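Local coordinates for alkaline phosphatase (Thermus thermophilus, PDB 7KWD), which probably hydrolyses phosphate monoesters as a homodimeric alkaline phosphatase that depends on zinc and magnesium ions, at residues 130-144 and 169-181. Sequence-based numbering, arbitrary orientation.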
ATOM      1  N   LYS A 130     -32.275   8.468  -8.205  1.00 26.45           N
ATOM      2  CA  LYS A 130     -33.200   9.582  -8.355  1.00 22.68           C
ATOM      3  C   LYS A 130     -34.465   9.143  -9.083  1.00 28.60           C
ATOM      4  O   LYS A 130     -35.572   9.486  -8.673  1.00 25.62           O
ATOM      5  CB  LYS A 130     -32.526  10.731  -9.098  1.00 26.24           C
ATOM      6  CG  LYS A 130     -33.494  11.932  -9.178  1.00 26.52           C
ATOM      7  CD  LYS A 130     -32.868  13.150  -9.827  1.00 33.84           C
ATOM      8  CE  LYS A 130     -32.478  14.169  -8.789  1.00 35.45           C
ATOM      9  NZ  LYS A 130     -33.678  14.857  -8.233  1.00 40.75           N
ATOM     10  N   GLU A 131     -34.318   8.334 -10.137  1.00 28.52           N
ATOM     11  CA  GLU A 131     -35.498   7.842 -10.849  1.00 29.35           C
ATOM     12  C   GLU A 131     -36.396   7.010  -9.953  1.00 32.66           C
ATOM     13  O   GLU A 131     -37.601   6.916 -10.210  1.00 29.77           O
ATOM     14  CB  GLU A 131     -35.095   7.013 -12.078  1.00 28.11           C
ATOM     15  CG  GLU A 131     -34.452   7.876 -13.177  1.00 27.70           C
ATOM     16  CD  GLU A 131     -33.822   7.056 -14.296  1.00 45.32           C
ATOM     17  OE1 GLU A 131     -34.138   5.842 -14.411  1.00 44.05           O
ATOM     18  OE2 GLU A 131     -33.012   7.651 -15.058  1.00 37.20           O
ATOM     19  N   ALA A 132     -35.830   6.391  -8.925  1.00 29.55           N
ATOM     20  CA  ALA A 132     -36.588   5.593  -7.981  1.00 24.66           C
ATOM     21  C   ALA A 132     -37.054   6.391  -6.770  1.00 23.40           C
ATOM     22  O   ALA A 132     -37.497   5.804  -5.781  1.00 32.74           O
ATOM     23  CB  ALA A 132     -35.749   4.413  -7.512  1.00 30.92           C
ATOM     24  N   GLY A 133     -36.913   7.707  -6.810  1.00 27.03           N
ATOM     25  CA  GLY A 133     -37.459   8.559  -5.786  1.00 28.52           C
ATOM     26  C   GLY A 133     -36.529   8.913  -4.657  1.00 27.52           C
ATOM     27  O   GLY A 133     -36.982   9.497  -3.666  1.00 26.78           O
ATOM     28  N   LYS A 134     -35.251   8.565  -4.742  1.00 26.85           N
ATOM     29  CA  LYS A 134     -34.325   9.001  -3.706  1.00 23.78           C
ATOM     30  C   LYS A 134     -33.869  10.428  -3.997  1.00 27.30           C
ATOM     31  O   LYS A 134     -33.610  10.777  -5.145  1.00 25.38           O
ATOM     32  CB  LYS A 134     -33.101   8.073  -3.633  1.00 28.37           C
ATOM     33  CG  LYS A 134     -33.396   6.525  -3.578  1.00 25.25           C
ATOM     34  CD  LYS A 134     -33.864   6.076  -2.226  1.00 28.70           C
ATOM     35  CE  LYS A 134     -34.355   4.594  -2.257  1.00 25.18           C
ATOM     36  NZ  LYS A 134     -34.758   4.156  -0.927  1.00 31.80           N
ATOM     37  N   ALA A 135     -33.768  11.248  -2.950  1.00 23.25           N
ATOM     38  CA  ALA A 135     -33.004  12.481  -3.014  1.00 28.86           C
ATOM     39  C   ALA A 135     -31.519  12.166  -3.192  1.00 28.26           C
ATOM     40  O   ALA A 135     -31.024  11.120  -2.761  1.00 27.88           O
ATOM     41  CB  ALA A 135     -33.218  13.301  -1.743  1.00 29.42           C
ATOM     42  N   VAL A 136     -30.810  13.075  -3.861  1.00 23.72           N
ATOM     43  CA  VAL A 136     -29.403  12.895  -4.195  1.00 22.50           C
ATOM     44  C   VAL A 136     -28.622  14.094  -3.678  1.00 23.57           C
ATOM     45  O   VAL A 136     -29.047  15.245  -3.863  1.00 21.61           O
ATOM     46  CB  VAL A 136     -29.199  12.742  -5.717  1.00 24.72           C
ATOM     47  CG1 VAL A 136     -27.710  12.647  -6.079  1.00 22.26           C
ATOM     48  CG2 VAL A 136     -29.940  11.550  -6.236  1.00 25.78           C
ATOM     49  N   GLY A 137     -27.480  13.815  -3.054  1.00 23.56           N
ATOM     50  CA  GLY A 137     -26.552  14.861  -2.638  1.00 22.12           C
ATOM     51  C   GLY A 137     -25.143  14.533  -3.086  1.00 22.65           C
ATOM     52  O   GLY A 137     -24.727  13.383  -3.062  1.00 23.86           O
ATOM     53  N   LEU A 138     -24.416  15.565  -3.528  1.00 21.59           N
ATOM     54  CA  LEU A 138     -22.995  15.470  -3.850  1.00 18.41           C
ATOM     55  C   LEU A 138     -22.232  16.515  -3.034  1.00 22.32           C
ATOM     56  O   LEU A 138     -22.500  17.718  -3.131  1.00 24.06           O
ATOM     57  CB  LEU A 138     -22.757  15.677  -5.348  1.00 22.36           C
ATOM     58  CG  LEU A 138     -23.495  14.718  -6.295  1.00 26.94           C
ATOM     59  CD1 LEU A 138     -23.383  15.140  -7.758  1.00 23.59           C
ATOM     60  CD2 LEU A 138     -22.944  13.310  -6.123  1.00 25.86           C
ATOM     61  N   VAL A 139     -21.281  16.066  -2.239  1.00 20.40           N
ATOM     62  CA  VAL A 139     -20.525  16.951  -1.367  1.00 21.07           C
ATOM     63  C   VAL A 139     -19.064  16.638  -1.553  1.00 24.94           C
ATOM     64  O   VAL A 139     -18.652  15.477  -1.384  1.00 22.44           O
ATOM     65  CB  VAL A 139     -20.925  16.775   0.115  1.00 19.01           C
ATOM     66  CG1 VAL A 139     -20.082  17.721   0.983  1.00 26.94           C
ATOM     67  CG2 VAL A 139     -22.390  17.075   0.305  1.00 18.07           C
ATOM     68  N   THR A 140     -18.266  17.655  -1.877  1.00 21.65           N
ATOM     69  CA  THR A 140     -16.857  17.364  -2.112  1.00 22.04           C
ATOM     70  C   THR A 140     -15.973  18.568  -1.854  1.00 23.54           C
ATOM     71  O   THR A 140     -16.444  19.697  -1.815  1.00 26.80           O
ATOM     72  CB  THR A 140     -16.642  16.893  -3.556  1.00 25.80           C
ATOM     73  OG1 THR A 140     -15.251  16.719  -3.815  1.00 26.33           O
ATOM     74  CG2 THR A 140     -17.202  17.925  -4.527  1.00 26.20           C
ATOM     75  N   THR A 141     -14.681  18.302  -1.664  1.00 22.22           N
ATOM     76  CA  THR A 141     -13.679  19.352  -1.569  1.00 22.92           C
ATOM     77  C   THR A 141     -13.054  19.683  -2.920  1.00 24.02           C
ATOM     78  O   THR A 141     -12.285  20.649  -3.004  1.00 26.02           O
ATOM     79  CB  THR A 141     -12.560  18.961  -0.588  1.00 27.14           C
ATOM     80  OG1 THR A 141     -11.993  17.702  -0.983  1.00 24.62           O
ATOM     81  CG2 THR A 141     -13.084  18.869   0.837  1.00 30.06           C
ATOM     82  N   THR A 142     -13.344  18.906  -3.968  1.00 23.41           N
ATOM     83  CA  THR A 142     -12.976  19.328  -5.306  1.00 24.21           C
ATOM     84  C   THR A 142     -14.027  20.301  -5.838  1.00 24.00           C
ATOM     85  O   THR A 142     -15.051  20.568  -5.187  1.00 24.63           O
ATOM     86  CB  THR A 142     -12.847  18.128  -6.252  1.00 22.23           C
ATOM     87  OG1 THR A 142     -14.140  17.531  -6.431  1.00 23.97           O
ATOM     88  CG2 THR A 142     -11.869  17.071  -5.702  1.00 24.70           C
ATOM     89  N   THR A 143     -13.797  20.806  -7.060  1.00 27.54           N
ATOM     90  CA  THR A 143     -14.879  21.412  -7.822  1.00 23.55           C
ATOM     91  C   THR A 143     -16.062  20.457  -7.809  1.00 24.11           C
ATOM     92  O   THR A 143     -15.901  19.236  -7.896  1.00 27.48           O
ATOM     93  CB  THR A 143     -14.463  21.713  -9.264  1.00 21.22           C
ATOM     94  OG1 THR A 143     -13.944  20.529  -9.850  1.00 27.59           O
ATOM     95  CG2 THR A 143     -13.395  22.816  -9.301  1.00 25.96           C
ATOM     96  N   VAL A 144     -17.260  21.017  -7.641  1.00 22.70           N
ATOM     97  CA  VAL A 144     -18.422  20.174  -7.436  1.00 22.69           C
ATOM     98  C   VAL A 144     -18.736  19.359  -8.680  1.00 25.71           C
ATOM     99  O   VAL A 144     -19.386  18.305  -8.586  1.00 24.35           O
ATOM    100  CB  VAL A 144     -19.588  21.071  -6.986  1.00 25.01           C
ATOM    101  CG1 VAL A 144     -20.114  21.920  -8.181  1.00 26.57           C
ATOM    102  CG2 VAL A 144     -20.667  20.211  -6.391  1.00 31.34           C
ATOM    103  N   TYR A 169     -25.759  19.369 -14.279  1.00 19.24           N
ATOM    104  CA  TYR A 169     -26.184  19.300 -12.879  1.00 20.83           C
ATOM    105  C   TYR A 169     -27.524  19.992 -12.667  1.00 21.96           C
ATOM    106  O   TYR A 169     -28.401  19.484 -11.938  1.00 25.37           O
ATOM    107  CB  TYR A 169     -25.127  19.951 -11.990  1.00 20.53           C
ATOM    108  CG  TYR A 169     -23.964  19.087 -11.613  1.00 24.20           C
ATOM    109  CD1 TYR A 169     -23.712  17.868 -12.254  1.00 25.48           C
ATOM    110  CD2 TYR A 169     -23.142  19.461 -10.576  1.00 24.59           C
ATOM    111  CE1 TYR A 169     -22.642  17.078 -11.860  1.00 22.51           C
ATOM    112  CE2 TYR A 169     -22.077  18.686 -10.182  1.00 21.52           C
ATOM    113  CZ  TYR A 169     -21.826  17.494 -10.827  1.00 24.98           C
ATOM    114  OH  TYR A 169     -20.742  16.737 -10.400  1.00 23.09           O
ATOM    115  N   LEU A 170     -27.698  21.174 -13.277  1.00 28.04           N
ATOM    116  CA  LEU A 170     -28.980  21.866 -13.183  1.00 21.59           C
ATOM    117  C   LEU A 170     -30.109  21.000 -13.728  1.00 25.73           C
ATOM    118  O   LEU A 170     -31.180  20.915 -13.127  1.00 23.65           O
ATOM    119  CB  LEU A 170     -28.905  23.192 -13.941  1.00 29.45           C
ATOM    120  CG  LEU A 170     -30.170  24.053 -14.008  1.00 29.52           C
ATOM    121  CD1 LEU A 170     -30.659  24.476 -12.611  1.00 30.07           C
ATOM    122  CD2 LEU A 170     -29.927  25.295 -14.892  1.00 29.02           C
ATOM    123  N   GLU A 171     -29.888  20.359 -14.878  1.00 27.07           N
ATOM    124  CA  GLU A 171     -30.934  19.538 -15.475  1.00 27.94           C
ATOM    125  C   GLU A 171     -31.156  18.266 -14.665  1.00 28.89           C
ATOM    126  O   GLU A 171     -32.297  17.828 -14.487  1.00 25.23           O
ATOM    127  CB  GLU A 171     -30.579  19.198 -16.927  1.00 31.34           C
ATOM    128  CG  GLU A 171     -31.718  18.493 -17.683  1.00 42.40           C
ATOM    129  CD  GLU A 171     -31.270  17.981 -19.040  1.00 63.07           C
ATOM    130  OE1 GLU A 171     -30.147  18.355 -19.460  1.00 58.80           O
ATOM    131  OE2 GLU A 171     -32.031  17.203 -19.677  1.00 69.98           O
ATOM    132  N   PHE A 172     -30.080  17.675 -14.127  1.00 26.35           N
ATOM    133  CA  PHE A 172     -30.253  16.481 -13.300  1.00 25.56           C
ATOM    134  C   PHE A 172     -31.086  16.786 -12.068  1.00 26.31           C
ATOM    135  O   PHE A 172     -31.979  16.011 -11.700  1.00 23.99           O
ATOM    136  CB  PHE A 172     -28.894  15.906 -12.898  1.00 23.35           C
ATOM    137  CG  PHE A 172     -29.000  14.641 -12.071  1.00 24.86           C
ATOM    138  CD1 PHE A 172     -29.381  13.432 -12.650  1.00 28.75           C
ATOM    139  CD2 PHE A 172     -28.753  14.671 -10.712  1.00 29.44           C
ATOM    140  CE1 PHE A 172     -29.487  12.262 -11.869  1.00 27.85           C
ATOM    141  CE2 PHE A 172     -28.859  13.504  -9.916  1.00 32.47           C
ATOM    142  CZ  PHE A 172     -29.228  12.307 -10.499  1.00 28.49           C
ATOM    143  N   GLY A 173     -30.832  17.921 -11.430  1.00 25.60           N
ATOM    144  CA  GLY A 173     -31.660  18.350 -10.320  1.00 22.87           C
ATOM    145  C   GLY A 173     -31.422  17.694  -8.973  1.00 22.75           C
ATOM    146  O   GLY A 173     -32.379  17.495  -8.207  1.00 25.59           O
ATOM    147  N   ALA A 174     -30.174  17.375  -8.630  1.00 23.57           N
ATOM    148  CA  ALA A 174     -29.934  16.785  -7.311  1.00 26.72           C
ATOM    149  C   ALA A 174     -30.315  17.776  -6.221  1.00 30.29           C
ATOM    150  O   ALA A 174     -30.223  19.000  -6.404  1.00 25.48           O
ATOM    151  CB  ALA A 174     -28.472  16.364  -7.142  1.00 25.01           C
ATOM    152  N   GLU A 175     -30.723  17.239  -5.067  1.00 24.37           N
ATOM    153  CA  GLU A 175     -31.228  18.096  -4.007  1.00 26.72           C
ATOM    154  C   GLU A 175     -30.129  18.921  -3.363  1.00 25.43           C
ATOM    155  O   GLU A 175     -30.398  20.028  -2.873  1.00 26.93           O
ATOM    156  CB  GLU A 175     -31.961  17.250  -2.959  1.00 25.78           C
ATOM    157  CG  GLU A 175     -33.417  16.893  -3.335  1.00 25.60           C
ATOM    158  CD  GLU A 175     -33.565  15.744  -4.373  1.00 34.10           C
ATOM    159  OE1 GLU A 175     -32.543  15.194  -4.906  1.00 28.76           O
ATOM    160  OE2 GLU A 175     -34.736  15.394  -4.662  1.00 35.92           O
ATOM    161  N   VAL A 176     -28.903  18.413  -3.342  1.00 20.93           N
ATOM    162  CA  VAL A 176     -27.778  19.099  -2.716  1.00 22.28           C
ATOM    163  C   VAL A 176     -26.531  18.952  -3.592  1.00 23.23           C
ATOM    164  O   VAL A 176     -26.125  17.837  -3.921  1.00 22.35           O
ATOM    165  CB  VAL A 176     -27.450  18.553  -1.304  1.00 28.38           C
ATOM    166  CG1 VAL A 176     -26.180  19.225  -0.745  1.00 21.66           C
ATOM    167  CG2 VAL A 176     -28.618  18.726  -0.355  1.00 25.90           C
ATOM    168  N   TYR A 177     -25.878  20.073  -3.878  1.00 20.21           N
ATOM    169  CA  TYR A 177     -24.586  20.132  -4.542  1.00 18.36           C
ATOM    170  C   TYR A 177     -23.703  21.079  -3.739  1.00 23.09           C
ATOM    171  O   TYR A 177     -24.015  22.268  -3.647  1.00 22.38           O
ATOM    172  CB  TYR A 177     -24.695  20.695  -5.961  1.00 23.09           C
ATOM    173  CG  TYR A 177     -25.471  19.927  -6.989  1.00 20.12           C
ATOM    174  CD1 TYR A 177     -24.941  18.780  -7.574  1.00 20.67           C
ATOM    175  CD2 TYR A 177     -26.689  20.396  -7.449  1.00 18.86           C
ATOM    176  CE1 TYR A 177     -25.630  18.105  -8.564  1.00 22.63           C
ATOM    177  CE2 TYR A 177     -27.398  19.719  -8.418  1.00 20.89           C
ATOM    178  CZ  TYR A 177     -26.861  18.580  -8.983  1.00 23.57           C
ATOM    179  OH  TYR A 177     -27.551  17.909  -9.957  1.00 19.52           O
ATOM    180  N   LEU A 178     -22.587  20.583  -3.208  1.00 21.08           N
ATOM    181  CA  LEU A 178     -21.689  21.395  -2.402  1.00 20.10           C
ATOM    182  C   LEU A 178     -20.254  21.084  -2.763  1.00 29.44           C
ATOM    183  O   LEU A 178     -19.859  19.917  -2.780  1.00 20.14           O
ATOM    184  CB  LEU A 178     -21.877  21.142  -0.912  1.00 21.20           C
ATOM    185  CG  LEU A 178     -23.220  21.466  -0.303  1.00 25.58           C
ATOM    186  CD1 LEU A 178     -23.285  20.911   1.092  1.00 21.04           C
ATOM    187  CD2 LEU A 178     -23.483  22.975  -0.315  1.00 24.17           C
ATOM    188  N   GLY A 179     -19.478  22.126  -3.024  1.00 23.89           N
ATOM    189  CA  GLY A 179     -18.067  21.962  -3.341  1.00 26.00           C
ATOM    190  C   GLY A 179     -17.481  23.260  -3.872  1.00 26.44           C
ATOM    191  O   GLY A 179     -17.983  24.349  -3.570  1.00 27.28           O
ATOM    192  N   GLY A 180     -16.395  23.112  -4.643  1.00 26.77           N
ATOM    193  CA  GLY A 180     -15.745  24.222  -5.307  1.00 24.76           C
ATOM    194  C   GLY A 180     -16.279  24.466  -6.713  1.00 25.07           C
ATOM    195  O   GLY A 180     -17.275  23.887  -7.144  1.00 22.43           O
ATOM    196  N   GLY A 181     -15.574  25.335  -7.444  1.00 24.54           N
ATOM    197  CA  GLY A 181     -15.816  25.516  -8.865  1.00 25.26           C
ATOM    198  C   GLY A 181     -16.657  26.716  -9.281  1.00 21.34           C
ATOM    199  O   GLY A 181     -17.448  26.629 -10.221  1.00 24.17           O
TER
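Val139 pairs with Leu178 and Thr143 with Gly180, and between these two parallel bridges the register shifts by two residues, a beta bulge. Leu138 N to Val176 O, Leu178 N to Leu138 O and Thr140 N to Leu178 O form the regular ladder; after the chain turns at Thr141 and Thr142, Gly180 N bonds to Thr142 O and Gly180 O accepts from Val144 N, 52° out of its carbonyl plane. At the bulge Gly179 CA comes 3.2 Å from Thr140 O in a CA-H...O contact.

Where the strands begin, the carboxylate of Glu175 stands in for a backbone acceptor at Val136 N. Its chain, bent at chi2 (78°), curls back toward strand 135-140. There OE1 accepts from Val136 N at 2.9 Å, from above the carboxylate plane. Lys130 NZ meets the same Glu175 OE1 in a long salt bridge of 3.5 Å. This ammonium also gives a hydrogen bond to Gly173 O (2.9 Å), tying together the ends of helices 125-131 and 162-172. On its way there the lysine chain runs over one face of Phe172, with CD 4.0 Å from the ring centroid in a CH-pi contact, and Val136 CG1 meets that ring at its edge.

Leu138 and Tyr177 lie side by side on one sheet face, with Leu138 CD1 3.8 Å from Tyr177 CE1, at the ring edge. Tyr177 CE1 lies over one face of the Tyr169 ring, toward its rim, and Tyr169 directs its OH to a lone pair of Val144 O (2.8 Å), joining helix 162-172 to the chain beyond the bulge. Thr140 OG1 accepts from Thr142 N, an ST turn, and also bonds to Glu270, a magnesium ligand. Parallel strands whose C-terminal ends lead into a metal centre, with helices packed alongside, are characteristic of the alpha/beta core of alkaline phosphatases.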